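Long-range contacts in octopine dehydrogenase (Pecten maximus, PDB 3IQD), which catalyses the NADH-dependent reductive condensation of L-arginine with pyruvate to form D-octopine: residues 137-142 and 168-173; 85-90 and 111-116; 52-57 and 156-161; 15-20 and 144-149. All coordinates share one frame; numbering follows the deposited sequence.

Overall arrangement
Contacts 2 and 4 touch the bound NADH; contacts 1 and 3 lie farther out. Contacts 1 and 2 are neighbours in the sheet, with centres about 10 Å apart. Ser137 O and Met139 O probably accept hydrogen bonds from Ile112 N and Gly114 N, and Phe141 packs on Val113 and Leu115. Contacts 3 and 4 also touch, their centres about 8 Å apart, where strands 146-150 and 156-159 pair. Contact 4 reaches contact 2 through Leu17 on Ile87 and Leu144 on Thr89. Contact 1 ends at the agmatine pocket with Glu142. Contact 3 lies far from contact 1, their centres about 27 Å apart. Yet the side chain of Leu160 is about 6 Å from the bound NADH.

Contact 1 of 4, residues 137-142 and 168-173; sequences SMMSFE and ASLIKG. With AG2 (agmatine), chain C.
Ala168 sets its CB over the middle of the Phe141 ring, a CH-pi contact of 3.4 Å from CB to the ring centroid. The methyl sits only 5° off the ring normal. Met139 lies on the same sheet face. Its chain is extended, with CG trans to the backbone N (chi1 -154°), and its CE reaches within 4.1 Å of Ala168 CB. Helix 180-188 closes over this buried face. The two segments are antiparallel strands. Strand 137-141 also pairs in parallel with strand 111-114, so this pair continues the parallel sheet of the NADH-binding fold. Met138 with Ile171 and Ser140 with Ser169 are the hydrogen-bonded pairs. Ser169 N gives a bond of 2.8 Å to Ser140 O. On the other face the bent chain of Met138 brings CE across Ile171 CD1 at 3.9 Å. Ser140 OG turns instead to Glu122 and Ser117. Just past the strand, Glu142 OE1 lies 2.8 Å from NH2 of agmatine, consistent with opposite charges attracting, and its OE2 is held by Ala167 N. The far end is looser. Leu170 and Ile171 are partly exposed there, and the exposed Lys172 starts away from the partner strand. Gly173 N still donates to Ser137 OG at 3.1 Å.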
# COMPACT_ATOMS: atom_id res chain seq x y z
N SER A 137 6.46 16.28 5.01
CA SER A 137 6.21 15.75 3.67
C SER A 137 5.70 14.32 3.77
O SER A 137 6.13 13.55 4.64
CB SER A 137 7.47 15.81 2.81
OG SER A 137 7.84 17.15 2.53
N MET A 138 4.77 13.97 2.89
CA MET A 138 4.15 12.66 2.92
C MET A 138 4.47 11.89 1.65
O MET A 138 4.11 12.31 0.55
CB MET A 138 2.64 12.81 3.12
CG MET A 138 2.27 13.53 4.41
SD MET A 138 0.52 13.88 4.55
CE MET A 138 0.35 15.32 3.49
N MET A 139 5.17 10.77 1.80
CA MET A 139 5.63 9.97 0.67
C MET A 139 4.87 8.65 0.59
O MET A 139 4.82 7.90 1.57
CB MET A 139 7.13 9.70 0.79
CG MET A 139 7.85 9.44 -0.52
SD MET A 139 9.62 9.32 -0.24
CE MET A 139 10.24 9.14 -1.91
N SER A 140 4.30 8.35 -0.57
CA SER A 140 3.48 7.15 -0.73
C SER A 140 4.05 6.20 -1.77
O SER A 140 4.11 6.53 -2.95
CB SER A 140 2.04 7.53 -1.09
OG SER A 140 1.38 8.11 0.03
N PHE A 141 4.47 5.01 -1.32
CA PHE A 141 5.02 3.99 -2.21
C PHE A 141 3.95 3.00 -2.64
O PHE A 141 3.14 2.56 -1.82
CB PHE A 141 6.17 3.24 -1.53
CG PHE A 141 7.49 3.96 -1.59
CD1 PHE A 141 7.81 4.93 -0.65
CD2 PHE A 141 8.41 3.67 -2.60
CE1 PHE A 141 9.03 5.61 -0.70
CE2 PHE A 141 9.64 4.34 -2.67
CZ PHE A 141 9.95 5.31 -1.72
N GLU A 142 3.97 2.63 -3.92
CA GLU A 142 2.94 1.78 -4.54
C GLU A 142 2.73 0.42 -3.86
O GLU A 142 1.60 0.03 -3.57
CB GLU A 142 3.18 1.63 -6.05
CG GLU A 142 4.61 1.24 -6.46
CD GLU A 142 4.79 1.08 -7.97
OE1 GLU A 142 3.79 1.09 -8.72
OE2 GLU A 142 5.95 0.95 -8.42
N ALA A 168 6.87 6.21 -6.18
CA ALA A 168 6.37 6.84 -4.97
C ALA A 168 5.90 8.26 -5.29
O ALA A 168 6.49 8.94 -6.12
CB ALA A 168 7.42 6.87 -3.89
N SER A 169 4.83 8.69 -4.63
CA SER A 169 4.37 10.07 -4.76
C SER A 169 4.89 10.88 -3.60
O SER A 169 5.40 10.33 -2.62
CB SER A 169 2.84 10.13 -4.80
OG SER A 169 2.29 9.97 -3.50
N LEU A 170 4.77 12.20 -3.70
CA LEU A 170 5.22 13.09 -2.64
C LEU A 170 4.36 14.34 -2.53
O LEU A 170 4.12 15.03 -3.52
CB LEU A 170 6.68 13.48 -2.88
CG LEU A 170 7.36 14.41 -1.86
CD1 LEU A 170 7.65 13.66 -0.56
CD2 LEU A 170 8.63 14.97 -2.46
N ILE A 171 3.87 14.61 -1.32
CA ILE A 171 3.26 15.90 -1.00
C ILE A 171 4.28 16.69 -0.20
O ILE A 171 4.58 16.34 0.95
CB ILE A 171 1.96 15.75 -0.19
CG1 ILE A 171 0.90 15.00 -1.01
CG2 ILE A 171 1.45 17.12 0.25
CD1 ILE A 171 -0.36 14.68 -0.24
N LYS A 172 4.84 17.72 -0.82
CA LYS A 172 5.86 18.54 -0.16
C LYS A 172 5.25 19.44 0.90
O LYS A 172 4.23 20.07 0.67
CB LYS A 172 6.64 19.37 -1.19
CG LYS A 172 7.71 18.58 -1.92
CD LYS A 172 8.24 19.32 -3.14
CE LYS A 172 9.48 20.15 -2.82
NZ LYS A 172 10.17 20.57 -4.08
N GLY A 173 5.88 19.47 2.07
CA GLY A 173 5.45 20.36 3.13
C GLY A 173 6.09 21.73 2.98
O GLY A 173 6.70 22.03 1.96
N AG2 C . -1.11 -5.90 -4.01
CA AG2 C . -0.07 -4.88 -4.32
CB AG2 C . 0.24 -4.87 -5.82
CG AG2 C . 1.14 -3.73 -6.27
CD AG2 C . 0.34 -2.50 -6.67
NE AG2 C . 0.88 -1.85 -7.86
CZ AG2 C . 0.78 -0.55 -8.12
NH1 AG2 C . 0.17 0.27 -7.28
NH2 AG2 C . 1.31 -0.06 -9.24

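Contact 2 of 4, residues 85-90 and 111-116; sequences VVILTV and LIVGLP. With NAI (1,4-dihydronicotinamide adenine dinucleotide), chain B.
Leu111 meets Val85 at the start of two parallel strands. Leu111 O takes a bond of 2.9 Å from Val86 N, and Leu111 CD2 rests 4.1 Å from Val85 CG1. Ile112 turns to the opposite face, where it lies beside Val86 and Leu88. Val113 is gripped at both backbone ends: its N gives to Val86 O at 2.7 Å, and its O takes the N-H of Leu88. Its side chain lies alongside Ile87, with CB 3.9 Å from Ile87 CG1, while CG2 meets Val85 CG1. Gly114, paired with Leu88, continues the strand without a side chain. Strand 85-88, helix 95-102 and strand 111-114 form a beta-alpha-beta unit of the Rossmann-type NADH-binding fold. Leu115 N donates to Leu88 O, and Leu115 CB packs 3.7 Å from Ile87 CG2. Leu115 O accepts the hydroxyl of Thr89, OG1 to O 2.8 Å, in the carbonyl plane and on a lone pair. Thr89 has OG1 beside its own backbone N (chi1 -60°), which points the hydroxyl at this carbonyl. With a valine here, Leu115 O would probably lose its hydroxyl donor, and the ends of the two segments would be tied less firmly. Pro116 follows a cis peptide bond, and its CD lies 3.3 Å from O4D of NADH. The hydroxyl bond thus extends the polar pairing past the strands to the loop at Pro116, which touches the nicotinamide ribose.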
# COMPACT_ATOMS: atom_id res chain seq x y z
N VAL A 85 13.38 10.73 8.93
CA VAL A 85 12.47 9.93 8.11
C VAL A 85 11.70 8.97 9.02
O VAL A 85 12.28 8.33 9.90
CB VAL A 85 13.25 9.11 7.05
CG1 VAL A 85 12.30 8.49 6.04
CG2 VAL A 85 14.25 9.98 6.33
N VAL A 86 10.39 8.89 8.81
CA VAL A 86 9.54 7.96 9.56
C VAL A 86 8.84 7.09 8.52
O VAL A 86 8.05 7.58 7.72
CB VAL A 86 8.49 8.69 10.43
CG1 VAL A 86 7.66 7.69 11.21
CG2 VAL A 86 9.15 9.69 11.38
N ILE A 87 9.17 5.80 8.54
CA ILE A 87 8.67 4.86 7.54
C ILE A 87 7.71 3.87 8.19
O ILE A 87 8.09 3.14 9.12
CB ILE A 87 9.83 4.11 6.84
CG1 ILE A 87 10.87 5.10 6.29
CG2 ILE A 87 9.29 3.22 5.73
CD1 ILE A 87 12.06 4.46 5.56
N LEU A 88 6.47 3.86 7.71
CA LEU A 88 5.46 2.92 8.20
C LEU A 88 5.40 1.70 7.30
O LEU A 88 4.94 1.79 6.16
CB LEU A 88 4.08 3.59 8.27
CG LEU A 88 3.75 4.55 9.42
CD1 LEU A 88 4.51 5.86 9.30
CD2 LEU A 88 2.25 4.82 9.48
N THR A 89 5.87 0.57 7.81
CA THR A 89 5.78 -0.70 7.08
C THR A 89 4.96 -1.70 7.89
O THR A 89 5.51 -2.56 8.60
CB THR A 89 7.16 -1.23 6.68
OG1 THR A 89 7.80 -0.26 5.84
CG2 THR A 89 7.04 -2.51 5.89
N VAL A 90 3.65 -1.57 7.77
CA VAL A 90 2.67 -2.39 8.49
C VAL A 90 1.40 -2.46 7.66
O VAL A 90 1.15 -1.57 6.85
CB VAL A 90 2.28 -1.77 9.86
CG1 VAL A 90 3.26 -2.17 10.95
CG2 VAL A 90 2.14 -0.24 9.78
N LEU A 111 10.17 13.52 7.07
CA LEU A 111 9.59 12.92 5.89
C LEU A 111 8.83 11.69 6.33
O LEU A 111 9.41 10.75 6.87
CB LEU A 111 10.69 12.51 4.91
CG LEU A 111 10.28 11.75 3.65
CD1 LEU A 111 9.56 12.66 2.67
CD2 LEU A 111 11.50 11.13 3.01
N ILE A 112 7.51 11.71 6.13
CA ILE A 112 6.66 10.61 6.57
C ILE A 112 6.32 9.68 5.41
O ILE A 112 5.62 10.06 4.47
CB ILE A 112 5.43 11.13 7.36
CG1 ILE A 112 5.93 11.85 8.63
CG2 ILE A 112 4.50 9.97 7.72
CD1 ILE A 112 4.88 12.55 9.43
N VAL A 113 6.82 8.45 5.50
CA VAL A 113 6.82 7.51 4.38
C VAL A 113 5.86 6.35 4.60
O VAL A 113 5.82 5.76 5.69
CB VAL A 113 8.25 6.96 4.10
CG1 VAL A 113 8.27 6.05 2.89
CG2 VAL A 113 9.23 8.11 3.88
N GLY A 114 5.07 6.03 3.57
CA GLY A 114 4.19 4.87 3.58
C GLY A 114 4.76 3.79 2.69
O GLY A 114 4.76 3.93 1.47
N LEU A 115 5.26 2.72 3.30
CA LEU A 115 5.95 1.67 2.55
C LEU A 115 5.39 0.29 2.87
O LEU A 115 5.95 -0.43 3.70
CB LEU A 115 7.46 1.73 2.84
CG LEU A 115 8.45 1.00 1.94
CD1 LEU A 115 8.74 1.81 0.71
CD2 LEU A 115 9.73 0.69 2.68
N PRO A 116 4.28 -0.10 2.22
CA PRO A 116 3.49 0.68 1.28
C PRO A 116 2.46 1.55 2.00
O PRO A 116 2.26 1.41 3.21
CB PRO A 116 2.77 -0.40 0.47
CG PRO A 116 2.55 -1.48 1.44
CD PRO A 116 3.71 -1.45 2.40
PA NAI B . 3.07 -8.26 8.27
O1A NAI B . 1.79 -9.02 8.20
O2A NAI B . 4.25 -9.15 8.33
O5B NAI B . 3.02 -7.29 9.53
C5B NAI B . 2.65 -7.74 10.81
C4B NAI B . 2.82 -6.55 11.73
O4B NAI B . 1.63 -5.79 11.79
C3B NAI B . 3.14 -6.94 13.16
O3B NAI B . 4.52 -7.11 13.34
C2B NAI B . 2.62 -5.75 13.93
O2B NAI B . 3.64 -4.77 14.06
C1B NAI B . 1.48 -5.22 13.07
N9A NAI B . 0.19 -5.63 13.67
C8A NAI B . -0.45 -6.84 13.50
N7A NAI B . -1.60 -6.82 14.23
C5A NAI B . -1.69 -5.63 14.86
C6A NAI B . -2.65 -5.10 15.72
N6A NAI B . -3.86 -5.63 15.74
N1A NAI B . -2.47 -3.82 16.23
C2A NAI B . -1.35 -3.08 15.88
N3A NAI B . -0.40 -3.62 15.02
C4A NAI B . -0.57 -4.87 14.52
O3 NAI B . 3.17 -7.25 7.02
PN NAI B . 4.41 -7.24 6.00
O1N NAI B . 4.62 -8.61 5.50
O2N NAI B . 5.57 -6.51 6.59
O5D NAI B . 3.80 -6.36 4.81
C5D NAI B . 3.53 -4.99 5.00
C4D NAI B . 2.54 -4.51 3.95
O4D NAI B . 3.11 -4.68 2.67
C3D NAI B . 1.25 -5.32 3.98
O3D NAI B . 0.17 -4.43 3.89
C2D NAI B . 1.31 -6.21 2.76
O2D NAI B . 0.04 -6.31 2.16
C1D NAI B . 2.32 -5.51 1.85
N1N NAI B . 3.16 -6.45 1.07
C2N NAI B . 3.77 -7.55 1.63
C3N NAI B . 4.56 -8.41 0.86
C7N NAI B . 5.58 -9.29 1.52
O7N NAI B . 5.62 -9.41 2.93
N7N NAI B . 6.44 -9.95 0.75
C4N NAI B . 4.73 -8.13 -0.50
C5N NAI B . 4.13 -7.01 -1.07
C6N NAI B . 3.35 -6.17 -0.27

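Contact 3 of 4, residues 52-57 and 156-161; sequences TVIVNE and KVEVLG
Val159 O is gripped twice by Asn56. The backbone N of Asn56 gives a bond of 2.9 Å to Val159 O in the carbonyl plane. Asn56 ND2 gives a second to the same oxygen at 2.7 Å, but from above that plane, 40° out of it. ND2 also donates to Glu158 OE2 at 3.1 Å. That bond is nearly straight, and OE2 lies in the amide plane of Asn56, yet the amide comes to the carboxylate from above its plane. The two flat groups are turned 45° against each other. Asn56 OD1 has its own partner in Gln62, so the amide is held at both ends and its rotation is fixed. Glu158 reaches across because its chain is fully extended, with CG opposite the backbone N (chi1 -172°).

The segments are parallel strands, in register from Thr52 with Lys156 to Val55 with Val159. Backbone bonds step from Thr52 O to Val157 N, Val157 O to Ile54 N, and Ile54 O to Val159 N. After them the chain turns a corner at Leu160. Leu160 and Gly161 both face Ala147 in a classic beta bulge.

Val53 CG2 lies beside Val157 CG1 at 3.7 Å, and Val53 CG1 slants across Val159 CG2 at 3.9 Å. This valine face meets helix 12-22, where Thr16 touches Val157 and Val159. On the opposite face Ile54 CD1 meets the aliphatic part of Lys156, 3.7 Å from CG. Thr52 and Ile54 there also touch side chains of strand 62-67.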
# COMPACT_ATOMS: atom_id res chain seq x y z
N THR A 52 19.82 -10.16 10.67
CA THR A 52 20.30 -10.74 9.41
C THR A 52 19.24 -10.75 8.30
O THR A 52 18.12 -11.22 8.50
CB THR A 52 20.83 -12.17 9.64
OG1 THR A 52 21.63 -12.20 10.84
CG2 THR A 52 21.67 -12.65 8.45
N VAL A 53 19.62 -10.23 7.14
CA VAL A 53 18.77 -10.25 5.95
C VAL A 53 19.41 -11.10 4.84
O VAL A 53 20.51 -10.80 4.38
CB VAL A 53 18.49 -8.83 5.40
CG1 VAL A 53 17.51 -8.89 4.25
CG2 VAL A 53 17.96 -7.93 6.49
N ILE A 54 18.71 -12.15 4.42
CA ILE A 54 19.15 -12.97 3.30
C ILE A 54 18.49 -12.46 2.02
O ILE A 54 17.26 -12.44 1.91
CB ILE A 54 18.84 -14.48 3.51
CG1 ILE A 54 19.76 -15.08 4.56
CG2 ILE A 54 19.00 -15.26 2.21
CD1 ILE A 54 19.15 -15.11 5.94
N VAL A 55 19.30 -12.04 1.07
CA VAL A 55 18.78 -11.50 -0.19
C VAL A 55 19.03 -12.50 -1.32
O VAL A 55 20.18 -12.82 -1.63
CB VAL A 55 19.38 -10.11 -0.52
CG1 VAL A 55 18.78 -9.54 -1.80
CG2 VAL A 55 19.17 -9.14 0.63
N ASN A 56 17.95 -12.98 -1.92
CA ASN A 56 18.05 -13.84 -3.10
C ASN A 56 18.25 -13.00 -4.36
O ASN A 56 17.34 -12.32 -4.83
CB ASN A 56 16.81 -14.73 -3.23
CG ASN A 56 16.74 -15.79 -2.15
OD1 ASN A 56 17.49 -16.77 -2.17
ND2 ASN A 56 15.84 -15.61 -1.19
N GLU A 57 19.47 -13.03 -4.89
CA GLU A 57 19.81 -12.30 -6.11
C GLU A 57 19.30 -13.05 -7.34
O GLU A 57 18.84 -14.19 -7.24
CB GLU A 57 21.33 -12.08 -6.22
CG GLU A 57 22.04 -11.62 -4.94
CD GLU A 57 21.87 -10.14 -4.64
OE1 GLU A 57 22.40 -9.69 -3.60
OE2 GLU A 57 21.21 -9.43 -5.43
N LYS A 156 16.20 -12.78 11.93
CA LYS A 156 16.44 -13.25 10.56
C LYS A 156 15.23 -13.10 9.62
O LYS A 156 14.12 -13.54 9.93
CB LYS A 156 16.97 -14.69 10.56
CG LYS A 156 17.56 -15.16 9.23
CD LYS A 156 17.94 -16.64 9.27
CE LYS A 156 19.45 -16.86 9.42
NZ LYS A 156 20.03 -16.27 10.66
N VAL A 157 15.47 -12.49 8.46
CA VAL A 157 14.44 -12.31 7.42
C VAL A 157 15.02 -12.63 6.03
O VAL A 157 16.20 -12.40 5.77
CB VAL A 157 13.81 -10.88 7.49
CG1 VAL A 157 14.84 -9.79 7.16
CG2 VAL A 157 12.59 -10.76 6.59
N GLU A 158 14.18 -13.17 5.15
CA GLU A 158 14.61 -13.51 3.80
C GLU A 158 13.89 -12.65 2.75
O GLU A 158 12.67 -12.47 2.81
CB GLU A 158 14.37 -15.00 3.52
CG GLU A 158 14.97 -15.49 2.20
CD GLU A 158 14.76 -16.98 1.94
OE1 GLU A 158 13.83 -17.58 2.51
OE2 GLU A 158 15.54 -17.55 1.15
N VAL A 159 14.66 -12.11 1.81
CA VAL A 159 14.12 -11.47 0.62
C VAL A 159 14.11 -12.53 -0.49
O VAL A 159 15.17 -12.97 -0.95
CB VAL A 159 14.97 -10.23 0.19
CG1 VAL A 159 14.49 -9.64 -1.12
CG2 VAL A 159 14.94 -9.18 1.27
N LEU A 160 12.91 -12.97 -0.88
CA LEU A 160 12.76 -13.96 -1.94
C LEU A 160 13.00 -13.32 -3.30
O LEU A 160 13.42 -13.99 -4.25
CB LEU A 160 11.35 -14.59 -1.92
CG LEU A 160 10.82 -15.45 -0.77
CD1 LEU A 160 11.85 -16.45 -0.23
CD2 LEU A 160 10.24 -14.60 0.36
N GLY A 161 12.72 -12.02 -3.38
CA GLY A 161 12.89 -11.25 -4.60
C GLY A 161 12.71 -9.78 -4.30
O GLY A 161 11.99 -9.42 -3.36

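Contact 4 of 4, residues 15-20 and 144-149; sequences HTLSGL and LPWACR. With NAI (1,4-dihydronicotinamide adenine dinucleotide), chain B.
Thr16 points its methyl at the indole of Trp146. CG2 sits over the six-membered ring in a CH-pi contact, 3.8 Å from its centroid and 13° off the normal. Pro145 CG lies over the opposite face, offset toward the rim. Leu17 comes in at about a right angle, with its CG at the ring edge and its CB 3.9 Å from Trp146 CH2. Leu20 runs past the indole in the opposite direction, its CD1 3.8 Å from Trp146 CZ2. Thr16 chi1 of -50° sets OG1 beside the backbone N, where it bonds the carbonyl of Asn12, and turns CG2 toward the indole. An alanine in place of the tryptophan is likely to open a gap between Thr16 and Pro145 and to deprive Leu17 and Leu20 of their flat partner. Cys148, which binds NAD(+), sits next to Thr16. Cys148 O accepts a weak bond of 3.4 Å from nicotinamide N7N. Leu144 CB packs 3.5 Å from C6N of the nicotinamide ring. Segment 15-20 of helix 12-22 crosses segment 146-149 of strand 146-150 at 105°. Strand 156-159 runs beside that strand, with Val159 touching both Thr16 and Trp146, and His188 of helix 180-188 meets the indole too.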
# COMPACT_ATOMS: atom_id res chain seq x y z
N HIS A 15 11.24 -5.85 9.45
CA HIS A 15 12.48 -6.60 9.62
C HIS A 15 13.45 -6.28 8.49
O HIS A 15 14.61 -5.99 8.73
CB HIS A 15 12.21 -8.10 9.67
CG HIS A 15 11.80 -8.59 11.02
ND1 HIS A 15 10.56 -8.33 11.56
CD2 HIS A 15 12.46 -9.35 11.92
CE1 HIS A 15 10.48 -8.91 12.75
NE2 HIS A 15 11.62 -9.54 12.99
N THR A 16 12.96 -6.33 7.25
CA THR A 16 13.82 -6.14 6.09
C THR A 16 14.34 -4.72 6.00
O THR A 16 15.54 -4.50 5.79
CB THR A 16 13.11 -6.52 4.78
OG1 THR A 16 12.52 -7.82 4.92
CG2 THR A 16 14.10 -6.55 3.63
N LEU A 17 13.45 -3.75 6.19
CA LEU A 17 13.81 -2.34 6.11
C LEU A 17 14.76 -1.97 7.24
O LEU A 17 15.74 -1.27 7.02
CB LEU A 17 12.57 -1.47 6.17
CG LEU A 17 12.47 -0.14 5.42
CD1 LEU A 17 11.83 0.87 6.36
CD2 LEU A 17 13.79 0.41 4.87
N SER A 18 14.47 -2.43 8.46
CA SER A 18 15.36 -2.20 9.59
C SER A 18 16.72 -2.80 9.29
O SER A 18 17.75 -2.17 9.54
CB SER A 18 14.80 -2.80 10.87
OG SER A 18 13.61 -2.14 11.26
N GLY A 19 16.72 -4.01 8.74
CA GLY A 19 17.94 -4.72 8.39
C GLY A 19 18.74 -3.95 7.36
O GLY A 19 19.92 -3.67 7.56
N LEU A 20 18.07 -3.58 6.27
CA LEU A 20 18.75 -2.91 5.16
C LEU A 20 19.21 -1.49 5.49
O LEU A 20 20.37 -1.15 5.29
CB LEU A 20 17.89 -2.94 3.89
CG LEU A 20 17.77 -4.31 3.21
CD1 LEU A 20 16.96 -4.21 1.92
CD2 LEU A 20 19.14 -4.94 2.94
N LEU A 144 5.30 -2.94 -1.55
CA LEU A 144 6.53 -3.21 -0.81
C LEU A 144 7.67 -3.54 -1.78
O LEU A 144 7.50 -4.37 -2.67
CB LEU A 144 6.32 -4.34 0.20
CG LEU A 144 7.39 -4.57 1.27
CD1 LEU A 144 7.33 -3.51 2.37
CD2 LEU A 144 7.23 -5.96 1.86
N PRO A 145 8.83 -2.88 -1.61
CA PRO A 145 10.02 -3.11 -2.45
C PRO A 145 10.41 -4.58 -2.64
O PRO A 145 10.89 -4.96 -3.72
CB PRO A 145 11.14 -2.36 -1.69
CG PRO A 145 10.52 -1.82 -0.43
CD PRO A 145 9.05 -1.80 -0.63
N TRP A 146 10.19 -5.40 -1.62
CA TRP A 146 10.63 -6.79 -1.65
C TRP A 146 9.48 -7.76 -1.49
O TRP A 146 8.41 -7.40 -0.99
CB TRP A 146 11.65 -7.07 -0.54
CG TRP A 146 12.52 -5.90 -0.22
CD1 TRP A 146 13.68 -5.54 -0.83
CD2 TRP A 146 12.28 -4.91 0.80
NE1 TRP A 146 14.19 -4.40 -0.26
CE2 TRP A 146 13.35 -3.99 0.74
CE3 TRP A 146 11.27 -4.72 1.74
CZ2 TRP A 146 13.44 -2.89 1.60
CZ3 TRP A 146 11.35 -3.63 2.60
CH2 TRP A 146 12.43 -2.73 2.52
N ALA A 147 9.71 -8.99 -1.94
CA ALA A 147 8.92 -10.13 -1.51
C ALA A 147 9.75 -10.76 -0.39
O ALA A 147 10.83 -11.29 -0.63
CB ALA A 147 8.71 -11.11 -2.65
N CYS A 148 9.25 -10.66 0.84
CA CYS A 148 10.03 -11.09 2.01
C CYS A 148 9.25 -11.88 3.06
O CYS A 148 8.03 -11.75 3.17
CB CYS A 148 10.72 -9.88 2.66
SG CYS A 148 9.62 -8.51 3.05
N ARG A 149 9.97 -12.71 3.81
CA ARG A 149 9.39 -13.46 4.91
C ARG A 149 10.39 -13.59 6.07
O ARG A 149 11.57 -13.85 5.85
CB ARG A 149 8.90 -14.83 4.44
CG ARG A 149 7.96 -15.52 5.41
CD ARG A 149 6.69 -15.98 4.71
NE ARG A 149 6.82 -17.32 4.13
CZ ARG A 149 6.15 -17.75 3.06
NH1 ARG A 149 5.30 -16.95 2.43
NH2 ARG A 149 6.34 -18.99 2.62
PA NAI B . 3.07 -8.26 8.27
O1A NAI B . 1.79 -9.02 8.20
O2A NAI B . 4.25 -9.15 8.33
O5B NAI B . 3.02 -7.29 9.53
C5B NAI B . 2.65 -7.74 10.81
C4B NAI B . 2.82 -6.55 11.73
O4B NAI B . 1.63 -5.79 11.79
C3B NAI B . 3.14 -6.94 13.16
O3B NAI B . 4.52 -7.11 13.34
C2B NAI B . 2.62 -5.75 13.93
O2B NAI B . 3.64 -4.77 14.06
C1B NAI B . 1.48 -5.22 13.07
N9A NAI B . 0.19 -5.63 13.67
C8A NAI B . -0.45 -6.84 13.50
N7A NAI B . -1.60 -6.82 14.23
C5A NAI B . -1.69 -5.63 14.86
C6A NAI B . -2.65 -5.10 15.72
N6A NAI B . -3.86 -5.63 15.74
N1A NAI B . -2.47 -3.82 16.23
C2A NAI B . -1.35 -3.08 15.88
N3A NAI B . -0.40 -3.62 15.02
C4A NAI B . -0.57 -4.87 14.52
O3 NAI B . 3.17 -7.25 7.02
PN NAI B . 4.41 -7.24 6.00
O1N NAI B . 4.62 -8.61 5.50
O2N NAI B . 5.57 -6.51 6.59
O5D NAI B . 3.80 -6.36 4.81
C5D NAI B . 3.53 -4.99 5.00
C4D NAI B . 2.54 -4.51 3.95
O4D NAI B . 3.11 -4.68 2.67
C3D NAI B . 1.25 -5.32 3.98
O3D NAI B . 0.17 -4.43 3.89
C2D NAI B . 1.31 -6.21 2.76
O2D NAI B . 0.04 -6.31 2.16
C1D NAI B . 2.32 -5.51 1.85
N1N NAI B . 3.16 -6.45 1.07
C2N NAI B . 3.77 -7.55 1.63
C3N NAI B . 4.56 -8.41 0.86
C7N NAI B . 5.58 -9.29 1.52
O7N NAI B . 5.62 -9.41 2.93
N7N NAI B . 6.44 -9.95 0.75
C4N NAI B . 4.73 -8.13 -0.50
C5N NAI B . 4.13 -7.01 -1.07
C6N NAI B . 3.35 -6.17 -0.27